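Side-chain contacts in SusD superfamily protein (Bacteroides vulgatus, PDB 3MYV), which probably binds polysaccharide at the outer membrane as a SusD-family protein, helping to capture glycans for uptake: residues A[214-219]-A[335-340]; A[207-212]-A[342-347]; A[176-181]-A[190-195]. All coordinates share one frame; numbering follows the deposited sequence. Where two conformers were deposited one is given.

Contact 1 of 3, residues A[214-219]-A[335-340]; sequences DQLIKD and SEVYLI
Val337 and Tyr338, neighbours on helix 334-348, meet Leu216 and Ile217 of helix 206-223 in a contact of mainly apolar side chains, with no hydrogen bond between the segments, where the local helix axes come within 9.5 Å at 141°. Val337 comes first along the second helix. Its two methyls divide the partners between them: CG1 lies 3.7 Å from Ile217 CG1, the two side chains sliding past each other in opposite directions, while CG2 lies 3.9 Å from Leu216 CD2, where the side chains run at about a right angle. A short branched residue suits this place, since the CA atoms of Val337 and Ile217 are the nearest pair of the two backbones, 7.3 Å apart. Tyr338 follows. With CG beside its own backbone N (chi1 -82°), its ring is swung back towards helix 206-223, and Ile217 lies over one face. Ile217 CD1 sits 4.0 Å from the Tyr338 ring centroid and only 12° off the normal, a CH-pi contact, while its other branch, CG2, reaches the phenol end, 3.6 Å from Tyr338 CZ and 3.4 Å from Tyr338 OH. The branching at CB thus lets one isoleucine follow the ring along its length. Salt-bridged Lys218 and Asp214 keep their charges on another side of the first helix. Around the pair, helix 350-367 adds Tyr359, whose ring meets that of Tyr338 nearly at right angles and whose hydroxyl is hydrogen-bonded to Asp214; helix 189-202 packs on Leu216 through Tyr190, Arg193 and Ala194, and helix 380-391 lies against Leu339 and Ile340.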
ATOM      1  N   ASP A 214      15.424   5.724   9.421  1.00 13.88           N
ATOM      2  CA  ASP A 214      15.985   6.336  10.636  1.00 15.17           C
ATOM      3  C   ASP A 214      16.007   7.865  10.534  1.00 15.80           C
ATOM      4  O   ASP A 214      15.612   8.563  11.476  1.00 15.74           O
ATOM      5  CB  ASP A 214      17.399   5.775  10.862  1.00 16.47           C
ATOM      6  CG  ASP A 214      18.101   6.405  12.069  1.00 21.55           C
ATOM      7  OD1 ASP A 214      17.662   6.203  13.218  1.00 18.79           O
ATOM      8  OD2 ASP A 214      19.080   7.111  11.828  1.00 20.75           O
ATOM      9  N   GLN A 215      16.474   8.406   9.400  1.00 15.42           N
ATOM     10  CA  GLN A 215      16.617   9.854   9.291  1.00 14.51           C
ATOM     11  C   GLN A 215      15.257  10.513   9.194  1.00 14.96           C
ATOM     12  O   GLN A 215      15.066  11.626   9.699  1.00 18.07           O
ATOM     13  CB  GLN A 215      17.468  10.256   8.078  1.00 15.12           C
ATOM     14  CG  GLN A 215      17.841  11.749   8.085  1.00 17.84           C
ATOM     15  CD  GLN A 215      18.651  12.134   9.314  1.00 17.51           C
ATOM     16  OE1 GLN A 215      19.719  11.570   9.564  1.00 24.84           O
ATOM     17  NE2 GLN A 215      18.148  13.083  10.088  1.00 17.40           N
ATOM     18  N   LEU A 216      14.317   9.835   8.529  1.00 14.48           N
ATOM     19  CA  LEU A 216      12.956  10.344   8.364  1.00 14.70           C
ATOM     20  C   LEU A 216      12.268  10.439   9.723  1.00 13.79           C
ATOM     21  O   LEU A 216      11.560  11.422  10.013  1.00 16.13           O
ATOM     22  CB  LEU A 216      12.169   9.417   7.393  1.00 13.97           C
ATOM     23  CG  LEU A 216      10.722   9.778   7.046  1.00 15.62           C
ATOM     24  CD1 LEU A 216      10.647  11.171   6.479  1.00 18.60           C
ATOM     25  CD2 LEU A 216      10.113   8.756   6.034  1.00 12.50           C
ATOM     26  N   ILE A 217      12.455   9.423  10.562  1.00 14.44           N
ATOM     27  CA  ILE A 217      11.900   9.444  11.921  1.00 15.07           C
ATOM     28  C   ILE A 217      12.519  10.581  12.725  1.00 16.59           C
ATOM     29  O   ILE A 217      11.810  11.324  13.425  1.00 16.27           O
ATOM     30  CB  ILE A 217      12.120   8.107  12.647  1.00 16.36           C
ATOM     31  CG1 ILE A 217      11.276   6.991  12.003  1.00 21.46           C
ATOM     32  CG2 ILE A 217      11.770   8.202  14.101  1.00 19.85           C
ATOM     33  CD1 ILE A 217      11.778   5.607  12.363  1.00 14.38           C
ATOM     34  N   LYS A 218      13.841  10.738  12.598  1.00 17.73           N
ATOM     35  CA  LYS A 218      14.530  11.807  13.302  1.00 17.17           C
ATOM     36  C   LYS A 218      14.028  13.177  12.850  1.00 18.23           C
ATOM     37  O   LYS A 218      13.778  14.057  13.698  1.00 19.03           O
ATOM     38  CB  LYS A 218      16.031  11.695  13.128  1.00 15.99           C
ATOM     39  CG  LYS A 218      16.648  10.536  13.894  1.00 20.07           C
ATOM     40  CD  LYS A 218      18.064  10.305  13.476  1.00 17.72           C
ATOM     41  CE  LYS A 218      18.792   9.383  14.424  1.00 22.17           C
ATOM     42  NZ  LYS A 218      20.053   8.921  13.729  1.00 19.89           N
ATOM     43  N   ASP A 219      13.847  13.338  11.533  1.00 17.99           N
ATOM     44  CA  ASP A 219      13.357  14.599  10.974  1.00 17.50           C
ATOM     45  C   ASP A 219      11.915  14.896  11.412  1.00 18.68           C
ATOM     46  O   ASP A 219      11.587  16.044  11.721  1.00 20.89           O
ATOM     47  CB  ASP A 219      13.448  14.622   9.444  1.00 17.56           C
ATOM     48  CG  ASP A 219      14.878  14.551   8.928  1.00 18.65           C
ATOM     49  OD1 ASP A 219      15.842  14.773   9.720  1.00 19.47           O
ATOM     50  OD2 ASP A 219      15.040  14.234   7.726  1.00 18.47           O
ATOM     51  N   SER A 335       3.992   5.033  11.495  1.00 15.71           N
ATOM     52  CA  SER A 335       4.225   3.702  12.073  1.00 15.30           C
ATOM     53  C   SER A 335       4.901   2.746  11.077  1.00 16.31           C
ATOM     54  O   SER A 335       5.765   1.962  11.457  1.00 13.69           O
ATOM     55  CB  SER A 335       2.931   3.091  12.609  1.00 15.89           C
ATOM     56  OG  SER A 335       2.399   3.805  13.731  1.00 13.52           O
ATOM     57  N   GLU A 336       4.543   2.817   9.795  1.00 15.05           N
ATOM     58  CA  GLU A 336       5.223   1.959   8.815  1.00 15.03           C
ATOM     59  C   GLU A 336       6.725   2.196   8.801  1.00 13.79           C
ATOM     60  O   GLU A 336       7.496   1.237   8.711  1.00 11.95           O
ATOM     61  CB  GLU A 336       4.674   2.128   7.395  1.00 15.80           C
ATOM     62  CG  GLU A 336       5.278   1.123   6.423  1.00 17.86           C
ATOM     63  CD  GLU A 336       4.997   1.408   4.941  1.00 14.87           C
ATOM     64  OE1 GLU A 336       4.154   2.272   4.658  1.00 13.93           O
ATOM     65  OE2 GLU A 336       5.597   0.719   4.088  1.00 15.41           O
ATOM     66  N   VAL A 337       7.136   3.456   8.870  1.00 12.78           N
ATOM     67  CA  VAL A 337       8.544   3.805   8.812  1.00 14.18           C
ATOM     68  C   VAL A 337       9.309   3.199  10.003  1.00 14.13           C
ATOM     69  O   VAL A 337      10.415   2.665   9.837  1.00 12.49           O
ATOM     70  CB  VAL A 337       8.753   5.317   8.741  1.00 16.33           C
ATOM     71  CG1 VAL A 337      10.263   5.643   8.654  1.00 16.83           C
ATOM     72  CG2 VAL A 337       7.988   5.926   7.559  1.00 17.96           C
ATOM     73  N   TYR A 338       8.711   3.256  11.183  1.00 13.85           N
ATOM     74  CA  TYR A 338       9.272   2.580  12.357  1.00 14.91           C
ATOM     75  C   TYR A 338       9.462   1.083  12.071  1.00 15.55           C
ATOM     76  O   TYR A 338      10.509   0.512  12.365  1.00 15.25           O
ATOM     77  CB  TYR A 338       8.384   2.790  13.588  1.00 13.54           C
ATOM     78  CG  TYR A 338       8.599   4.123  14.300  1.00 12.78           C
ATOM     79  CD1 TYR A 338       8.117   5.323  13.771  1.00 12.61           C
ATOM     80  CD2 TYR A 338       9.261   4.180  15.517  1.00 15.38           C
ATOM     81  CE1 TYR A 338       8.311   6.543  14.444  1.00 14.31           C
ATOM     82  CE2 TYR A 338       9.473   5.385  16.182  1.00 17.60           C
ATOM     83  CZ  TYR A 338       9.002   6.559  15.641  1.00 14.77           C
ATOM     84  OH  TYR A 338       9.191   7.750  16.307  1.00 21.86           O
ATOM     85  N   LEU A 339       8.445   0.452  11.493  1.00 14.20           N
ATOM     86  CA  LEU A 339       8.544  -0.980  11.165  1.00 14.22           C
ATOM     87  C   LEU A 339       9.545  -1.259  10.045  1.00 13.28           C
ATOM     88  O   LEU A 339      10.194  -2.299  10.087  1.00 13.76           O
ATOM     89  CB  LEU A 339       7.174  -1.578  10.857  1.00 15.11           C
ATOM     90  CG  LEU A 339       6.242  -1.595  12.063  1.00 15.38           C
ATOM     91  CD1 LEU A 339       4.816  -1.895  11.647  1.00 20.16           C
ATOM     92  CD2 LEU A 339       6.713  -2.572  13.145  1.00 21.39           C
ATOM     93  N   ILE A 340       9.696  -0.347   9.068  1.00 13.30           N
ATOM     94  CA  ILE A 340      10.755  -0.502   8.043  1.00 13.18           C
ATOM     95  C   ILE A 340      12.157  -0.457   8.707  1.00 12.50           C
ATOM     96  O   ILE A 340      13.022  -1.300   8.443  1.00 13.61           O
ATOM     97  CB  ILE A 340      10.642   0.584   6.932  1.00 11.01           C
ATOM     98  CG1 ILE A 340       9.337   0.386   6.118  1.00 11.86           C
ATOM     99  CG2 ILE A 340      11.942   0.586   6.059  1.00 12.70           C
ATOM    100  CD1 ILE A 340       8.947   1.555   5.196  1.00 12.30           C
TER

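Contact 2 of 3, residues A[207-212]-A[342-347]; sequences RKAFDL and AEAGCK. With EDO (1,2-ethanediol), chain K.
Within the helical core that SusD-family proteins build from TPR-like helix pairs, Ala209 and Phe210 of helix 206-223 close against Ala344 and Gly345 of helix 334-348. The helices cross here by small residues: their local axes approach to 8.3 Å at an angle of 133°, and the CA atoms of Phe210 and Ala344 are 5.4 Å apart. Ala344 is central. Its methyl points at the other helix and lies against the backbone of Phe210 as well as its side chain, with Ala344 CB 3.8 Å from Phe210 N and 3.9 Å from Phe210 CB. On the same helix as Phe210, the methyl of Ala209 meets that of Ala344 at 4.1 Å between the two CB atoms. Alanine suits both places because the backbones come so close here. The Phe210 ring is carried past this point by a CG anti to the backbone N (chi1 176°), which brings CD1 to 4.0 Å from Gly345 N. Having no CB, glycine lets the ring lie close to the backbone of the second helix. Ala352 and Gln355 of helix 350-367 and Leu348 also touch the side chain of Phe210. Glu343 looks to another side, towards Arg387 and Arg403, and Lys347 NZ meets its OE2 on the anti lone pair. Beyond the interface, an ethanediol, probably from the crystallisation liquor, donates from O2 to the carbonyl oxygen of Cys346 at 2.7 Å.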
ATOM      1  N   ARG A 207      20.461  -1.540   4.073  1.00 15.55           N
ATOM      2  CA  ARG A 207      21.200  -0.401   4.609  0.50 16.71           C
ATOM      3  C   ARG A 207      20.540   0.920   4.202  1.00 17.22           C
ATOM      4  O   ARG A 207      20.322   1.814   5.040  1.00 17.10           O
ATOM      5  CB  ARG A 207      22.663  -0.471   4.145  0.50 17.75           C
ATOM      6  CG  ARG A 207      23.539   0.707   4.516  0.50 19.27           C
ATOM      7  CD  ARG A 207      23.435   1.102   5.967  0.50 21.92           C
ATOM      8  NE  ARG A 207      23.808   0.038   6.888  0.50 18.68           N
ATOM      9  CZ  ARG A 207      23.828   0.191   8.212  0.50 25.14           C
ATOM     10  NH1 ARG A 207      23.500   1.368   8.755  0.50 15.85           N
ATOM     11  NH2 ARG A 207      24.174  -0.830   8.995  0.50 17.86           N
ATOM     12  N   LYS A 208      20.211   1.046   2.917  1.00 17.71           N
ATOM     13  CA  LYS A 208      19.535   2.250   2.424  1.00 14.48           C
ATOM     14  C   LYS A 208      18.179   2.436   3.107  1.00 14.61           C
ATOM     15  O   LYS A 208      17.849   3.556   3.518  1.00 14.28           O
ATOM     16  CB  LYS A 208      19.370   2.227   0.895  1.00 18.38           C
ATOM     17  CG  LYS A 208      20.726   2.167   0.147  1.00 18.96           C
ATOM     18  CD  LYS A 208      20.532   2.426  -1.348  1.00 18.34           C
ATOM     19  CE  LYS A 208      21.822   2.267  -2.146  1.00 26.54           C
ATOM     20  NZ  LYS A 208      21.532   2.269  -3.620  1.00 28.71           N
ATOM     21  N   ALA A 209      17.412   1.353   3.236  1.00 14.23           N
ATOM     22  CA  ALA A 209      16.100   1.402   3.911  1.00 14.23           C
ATOM     23  C   ALA A 209      16.225   1.834   5.363  1.00 15.67           C
ATOM     24  O   ALA A 209      15.503   2.734   5.827  1.00 13.81           O
ATOM     25  CB  ALA A 209      15.364   0.048   3.814  1.00 14.27           C
ATOM     26  N   PHE A 210      17.165   1.230   6.086  1.00 16.75           N
ATOM     27  CA  PHE A 210      17.369   1.603   7.500  1.00 15.70           C
ATOM     28  C   PHE A 210      17.785   3.065   7.611  1.00 15.64           C
ATOM     29  O   PHE A 210      17.181   3.840   8.350  1.00 15.73           O
ATOM     30  CB  PHE A 210      18.396   0.701   8.190  1.00 13.61           C
ATOM     31  CG  PHE A 210      18.677   1.121   9.588  1.00 14.00           C
ATOM     32  CD1 PHE A 210      17.820   0.758  10.612  1.00 16.89           C
ATOM     33  CD2 PHE A 210      19.719   1.990   9.869  1.00 19.61           C
ATOM     34  CE1 PHE A 210      18.032   1.214  11.906  1.00 21.85           C
ATOM     35  CE2 PHE A 210      19.919   2.464  11.157  1.00 19.28           C
ATOM     36  CZ  PHE A 210      19.082   2.064  12.170  1.00 15.44           C
ATOM     37  N   ASP A 211      18.796   3.465   6.844  1.00 14.96           N
ATOM     38  CA  ASP A 211      19.357   4.802   7.015  1.00 16.10           C
ATOM     39  C   ASP A 211      18.307   5.876   6.697  1.00 13.57           C
ATOM     40  O   ASP A 211      18.224   6.894   7.389  1.00 16.13           O
ATOM     41  CB  ASP A 211      20.569   5.013   6.122  1.00 17.21           C
ATOM     42  CG  ASP A 211      21.793   4.245   6.560  1.00 21.34           C
ATOM     43  OD1 ASP A 211      21.851   3.773   7.701  1.00 19.87           O
ATOM     44  OD2 ASP A 211      22.718   4.137   5.726  1.00 23.08           O
ATOM     45  N   LEU A 212      17.514   5.649   5.650  1.00 15.07           N
ATOM     46  CA  LEU A 212      16.463   6.590   5.270  1.00 15.49           C
ATOM     47  C   LEU A 212      15.348   6.601   6.303  1.00 15.20           C
ATOM     48  O   LEU A 212      14.871   7.682   6.706  1.00 13.42           O
ATOM     49  CB  LEU A 212      15.902   6.270   3.871  1.00 16.14           C
ATOM     50  CG  LEU A 212      14.795   7.219   3.356  1.00 18.91           C
ATOM     51  CD1 LEU A 212      15.182   8.698   3.476  1.00 14.79           C
ATOM     52  CD2 LEU A 212      14.448   6.912   1.910  1.00 13.26           C
ATOM     53  N   ALA A 342      12.837  -1.178  11.793  1.00 12.84           N
ATOM     54  CA  ALA A 342      12.899  -2.393  12.610  1.00 14.39           C
ATOM     55  C   ALA A 342      13.229  -3.603  11.760  1.00 13.72           C
ATOM     56  O   ALA A 342      14.075  -4.428  12.149  1.00 13.60           O
ATOM     57  CB  ALA A 342      11.551  -2.615  13.395  1.00 14.47           C
ATOM     58  N   GLU A 343      12.582  -3.720  10.603  1.00 13.47           N
ATOM     59  CA  GLU A 343      12.829  -4.894   9.736  1.00 12.05           C
ATOM     60  C   GLU A 343      14.237  -4.888   9.125  1.00 11.97           C
ATOM     61  O   GLU A 343      14.959  -5.900   9.131  1.00 11.97           O
ATOM     62  CB  GLU A 343      11.755  -5.009   8.661  1.00 11.78           C
ATOM     63  CG  GLU A 343      11.903  -6.235   7.832  1.00 11.31           C
ATOM     64  CD  GLU A 343      10.849  -6.413   6.761  1.00 14.23           C
ATOM     65  OE1 GLU A 343       9.765  -5.828   6.849  1.00 15.31           O
ATOM     66  OE2 GLU A 343      11.115  -7.170   5.800  1.00 13.54           O
ATOM     67  N   ALA A 344      14.627  -3.749   8.580  1.00 11.61           N
ATOM     68  CA  ALA A 344      15.914  -3.612   7.928  1.00 12.64           C
ATOM     69  C   ALA A 344      17.035  -3.747   8.969  1.00 13.67           C
ATOM     70  O   ALA A 344      18.047  -4.417   8.726  1.00 14.42           O
ATOM     71  CB  ALA A 344      15.987  -2.247   7.186  1.00 12.56           C
ATOM     72  N   GLY A 345      16.844  -3.143  10.136  1.00 13.22           N
ATOM     73  CA  GLY A 345      17.813  -3.266  11.251  1.00 15.70           C
ATOM     74  C   GLY A 345      18.021  -4.721  11.664  1.00 13.96           C
ATOM     75  O   GLY A 345      19.135  -5.176  11.870  1.00 15.81           O
ATOM     76  N   CYS A 346      16.917  -5.456  11.758  1.00 16.27           N
ATOM     77  CA  CYS A 346      16.982  -6.855  12.083  1.00 17.40           C
ATOM     78  C   CYS A 346      17.798  -7.604  11.017  1.00 18.37           C
ATOM     79  O   CYS A 346      18.681  -8.380  11.346  1.00 19.38           O
ATOM     80  CB  CYS A 346      15.569  -7.398  12.205  1.00 18.53           C
ATOM     81  SG  CYS A 346      15.515  -9.084  12.791  1.00 21.64           S
ATOM     82  N   LYS A 347      17.549  -7.320   9.738  1.00 15.12           N
ATOM     83  CA  LYS A 347      18.298  -7.967   8.665  1.00 16.99           C
ATOM     84  C   LYS A 347      19.767  -7.582   8.615  1.00 18.86           C
ATOM     85  O   LYS A 347      20.597  -8.369   8.188  1.00 17.79           O
ATOM     86  CB  LYS A 347      17.639  -7.706   7.319  1.00 16.23           C
ATOM     87  CG  LYS A 347      16.273  -8.371   7.191  1.00 16.48           C
ATOM     88  CD  LYS A 347      15.549  -7.966   5.902  1.00 14.90           C
ATOM     89  CE  LYS A 347      14.380  -8.871   5.570  1.00 14.57           C
ATOM     90  NZ  LYS A 347      13.460  -8.265   4.540  1.00 14.24           N
TER
HETATM   91  C1  EDO K 520      18.809  -9.382  15.416  1.00 38.75           C
HETATM   92  O1  EDO K 520      20.036  -9.179  16.129  1.00 36.64           O
HETATM   93  C2  EDO K 520      19.104  -9.947  14.034  1.00 39.69           C
HETATM   94  O2  EDO K 520      20.128  -9.146  13.440  1.00 39.76           O

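Contact 3 of 3, residues A[176-181]-A[190-195]; sequences TLMSEE and YAARAL
A water lying over the face of the Tyr190 ring, 3.3 Å above its plane, joins Glu180 to Arg193 where their charged groups do not meet. It donates to Glu180 OE2 at 3.1 Å and accepts from Arg193 NH1 at 3.0 Å, in the plane of the guanidinium; Glu180 OE2 and Arg193 NH1, 4.8 Å apart, probably still attract. The glutamate suits this exposed place because its methylene chain crosses the tyrosine obliquely at CE2 while its carboxylate stays with the water: Glu180 CB is 4.0 Å from Tyr190 CE2, and carboxylate and ring planes differ by 28°. An alanine at Tyr190 would remove the ring beneath the water and is likely to leave the aliphatic part of Glu180 without its packing partner. Deeper in, chi1 (-74°) and an extended chi2 bring Met178 SE to 3.5 Å from Ala192 CB, and the bend at chi3 keeps CE near the same methyl; the small alanine lets this selenomethionine, standing in for methionine, come close. An ST turn shapes the loop after helix 160-177, Ser179 OG accepting from Glu181 N. Helix 103-128 backs Met178 through Ala115, Arg193 rests on Gln215 of helix 206-223, and Phe249 of strand 248-252 touches Tyr190.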
ATOM      1  N   THR A 176      14.544  15.229  -3.990  1.00 19.72           N
ATOM      2  CA  THR A 176      15.385  16.420  -3.985  1.00 18.93           C
ATOM      3  C   THR A 176      14.607  17.641  -4.475  1.00 19.19           C
ATOM      4  O   THR A 176      14.969  18.751  -4.138  1.00 21.66           O
ATOM      5  CB  THR A 176      16.685  16.263  -4.834  1.00 21.39           C
ATOM      6  OG1 THR A 176      16.356  16.182  -6.223  1.00 19.02           O
ATOM      7  CG2 THR A 176      17.498  15.011  -4.391  1.00 21.83           C
ATOM      8  N   LEU A 177      13.569  17.436  -5.285  1.00 20.28           N
ATOM      9  CA  LEU A 177      12.769  18.543  -5.840  1.00 18.44           C
ATOM     10  C   LEU A 177      11.579  19.006  -4.993  1.00 19.25           C
ATOM     11  O   LEU A 177      11.080  20.104  -5.196  1.00 18.50           O
ATOM     12  CB  LEU A 177      12.211  18.147  -7.207  1.00 18.36           C
ATOM     13  CG  LEU A 177      13.257  17.817  -8.272  1.00 21.38           C
ATOM     14  CD1 LEU A 177      12.565  17.434  -9.567  1.00 14.86           C
ATOM     15  CD2 LEU A 177      14.201  19.000  -8.440  1.00 25.87           C
HETATM   16  N   MSE A 178      11.102  18.154  -4.089  1.00 19.33           N
HETATM   17  CA  MSE A 178       9.806  18.348  -3.428  1.00 19.67           C
HETATM   18  C   MSE A 178       9.818  19.243  -2.182  1.00 21.13           C
HETATM   19  O   MSE A 178      10.837  19.403  -1.512  1.00 20.79           O
HETATM   20  CB  MSE A 178       9.208  16.970  -3.085  1.00 18.53           C
HETATM   21  CG  MSE A 178       8.669  16.246  -4.315  1.00 18.83           C
HETATM   22 SE   MSE A 178       8.173  14.451  -3.922  0.75 14.38          SE
HETATM   23  CE  MSE A 178       6.429  14.909  -3.191  1.00 16.67           C
ATOM     24  N   SER A 179       8.657  19.803  -1.885  1.00 20.73           N
ATOM     25  CA  SER A 179       8.460  20.642  -0.729  1.00 21.37           C
ATOM     26  C   SER A 179       8.109  19.819   0.497  1.00 22.05           C
ATOM     27  O   SER A 179       7.427  18.808   0.392  1.00 21.88           O
ATOM     28  CB  SER A 179       7.331  21.646  -0.982  1.00 22.23           C
ATOM     29  OG  SER A 179       6.990  22.294   0.224  1.00 22.07           O
ATOM     30  N   GLU A 180       8.565  20.269   1.660  1.00 21.63           N
ATOM     31  CA  GLU A 180       8.190  19.649   2.933  1.00 23.43           C
ATOM     32  C   GLU A 180       6.833  20.084   3.434  1.00 21.77           C
ATOM     33  O   GLU A 180       6.286  19.438   4.331  1.00 20.61           O
ATOM     34  CB  GLU A 180       9.240  19.938   4.006  1.00 25.07           C
ATOM     35  CG  GLU A 180      10.547  19.249   3.689  1.00 30.14           C
ATOM     36  CD  GLU A 180      11.532  19.290   4.812  1.00 41.80           C
ATOM     37  OE1 GLU A 180      11.522  20.311   5.557  1.00 35.66           O
ATOM     38  OE2 GLU A 180      12.308  18.296   4.921  1.00 39.73           O
ATOM     39  N   GLU A 181       6.280  21.169   2.883  1.00 22.49           N
ATOM     40  CA  GLU A 181       4.967  21.624   3.341  0.50 22.01           C
ATOM     41  C   GLU A 181       3.901  20.532   3.124  1.00 22.98           C
ATOM     42  O   GLU A 181       3.962  19.717   2.184  1.00 20.61           O
ATOM     43  CB  GLU A 181       4.534  22.950   2.697  0.50 23.41           C
ATOM     44  CG  GLU A 181       5.468  24.149   2.966  0.50 23.91           C
ATOM     45  CD  GLU A 181       5.796  24.389   4.441  0.50 29.74           C
ATOM     46  OE1 GLU A 181       4.872  24.547   5.269  0.50 25.52           O
ATOM     47  OE2 GLU A 181       7.000  24.440   4.769  0.50 32.31           O
ATOM     48  N   TYR A 190       8.089  14.385   2.757  1.00 13.78           N
ATOM     49  CA  TYR A 190       8.062  13.329   3.753  1.00 12.41           C
ATOM     50  C   TYR A 190       7.443  12.032   3.255  1.00 12.40           C
ATOM     51  O   TYR A 190       7.996  10.953   3.495  1.00 13.37           O
ATOM     52  CB  TYR A 190       7.367  13.787   5.019  1.00 16.35           C
ATOM     53  CG  TYR A 190       8.164  14.712   5.882  1.00 16.57           C
ATOM     54  CD1 TYR A 190       8.959  14.221   6.922  1.00 20.21           C
ATOM     55  CD2 TYR A 190       8.044  16.082   5.737  1.00 20.67           C
ATOM     56  CE1 TYR A 190       9.669  15.090   7.745  1.00 22.17           C
ATOM     57  CE2 TYR A 190       8.724  16.954   6.558  1.00 22.27           C
ATOM     58  CZ  TYR A 190       9.534  16.457   7.550  1.00 27.64           C
ATOM     59  OH  TYR A 190      10.195  17.347   8.348  1.00 35.26           O
ATOM     60  N   ALA A 191       6.295  12.131   2.583  1.00 13.88           N
ATOM     61  CA  ALA A 191       5.618  10.999   1.978  1.00 12.90           C
ATOM     62  C   ALA A 191       6.520  10.293   1.002  1.00 12.21           C
ATOM     63  O   ALA A 191       6.642   9.043   0.996  1.00 12.90           O
ATOM     64  CB  ALA A 191       4.314  11.479   1.242  1.00 13.33           C
ATOM     65  N   ALA A 192       7.124  11.078   0.122  1.00 12.11           N
ATOM     66  CA  ALA A 192       8.016  10.510  -0.893  1.00 12.15           C
ATOM     67  C   ALA A 192       9.206   9.755  -0.296  1.00 14.56           C
ATOM     68  O   ALA A 192       9.598   8.708  -0.826  1.00 13.13           O
ATOM     69  CB  ALA A 192       8.532  11.624  -1.865  1.00 10.33           C
ATOM     70  N   ARG A 193       9.795  10.290   0.779  1.00 13.63           N
ATOM     71  CA  ARG A 193      10.875   9.585   1.481  1.00 14.60           C
ATOM     72  C   ARG A 193      10.350   8.323   2.180  1.00 14.45           C
ATOM     73  O   ARG A 193      11.016   7.301   2.176  1.00 12.82           O
ATOM     74  CB  ARG A 193      11.572  10.507   2.506  1.00 14.33           C
ATOM     75  CG  ARG A 193      12.256  11.737   1.862  1.00 14.34           C
ATOM     76  CD  ARG A 193      12.645  12.751   2.923  1.00 14.78           C
ATOM     77  NE  ARG A 193      13.738  12.271   3.757  1.00 14.16           N
ATOM     78  CZ  ARG A 193      14.027  12.734   4.964  1.00 19.71           C
ATOM     79  NH1 ARG A 193      13.249  13.652   5.561  1.00 17.46           N
ATOM     80  NH2 ARG A 193      15.084  12.263   5.593  1.00 18.89           N
ATOM     81  N   ALA A 194       9.145   8.382   2.750  1.00 11.97           N
ATOM     82  CA  ALA A 194       8.570   7.199   3.380  1.00 12.50           C
ATOM     83  C   ALA A 194       8.389   6.088   2.325  1.00 14.93           C
ATOM     84  O   ALA A 194       8.726   4.922   2.566  1.00 11.96           O
ATOM     85  CB  ALA A 194       7.235   7.543   4.094  1.00 11.94           C
ATOM     86  N   LEU A 195       7.870   6.457   1.148  1.00 16.25           N
ATOM     87  CA  LEU A 195       7.643   5.494   0.076  1.00 15.50           C
ATOM     88  C   LEU A 195       8.985   4.886  -0.398  1.00 14.21           C
ATOM     89  O   LEU A 195       9.093   3.668  -0.607  1.00 11.96           O
ATOM     90  CB  LEU A 195       6.891   6.162  -1.094  1.00 14.89           C
ATOM     91  CG  LEU A 195       6.593   5.324  -2.333  1.00 14.64           C
ATOM     92  CD1 LEU A 195       5.831   4.056  -2.002  1.00 11.81           C
ATOM     93  CD2 LEU A 195       5.845   6.137  -3.409  1.00 12.22           C
TER
HETATM   94  O   HOH W   1      11.203  15.427   4.332  1.00 17.54           O

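Contacts 1 and 2 are successive parts of one interface between helix 206-223 and helix 334-348, their centres 10 Å apart; Ile340 CG2 joins them, 4.1 Å from Ala209 CB. Contact 3 lies earlier in sequence, between the end of helix 160-177 with its following loop and helix 189-202, its centre 13 Å from that of contact 1 and 19 Å from that of contact 2. Arg193 NH1, already bound to the bridging water, forms a salt bridge of 2.9 Å with Asp219 OD2, and Leu212 CD2 meets Arg193 O at 3.5 Å. None of these residues belongs to the sodium site, formed by Asn254, Ser255, Asp258, Pro260 and Leu325.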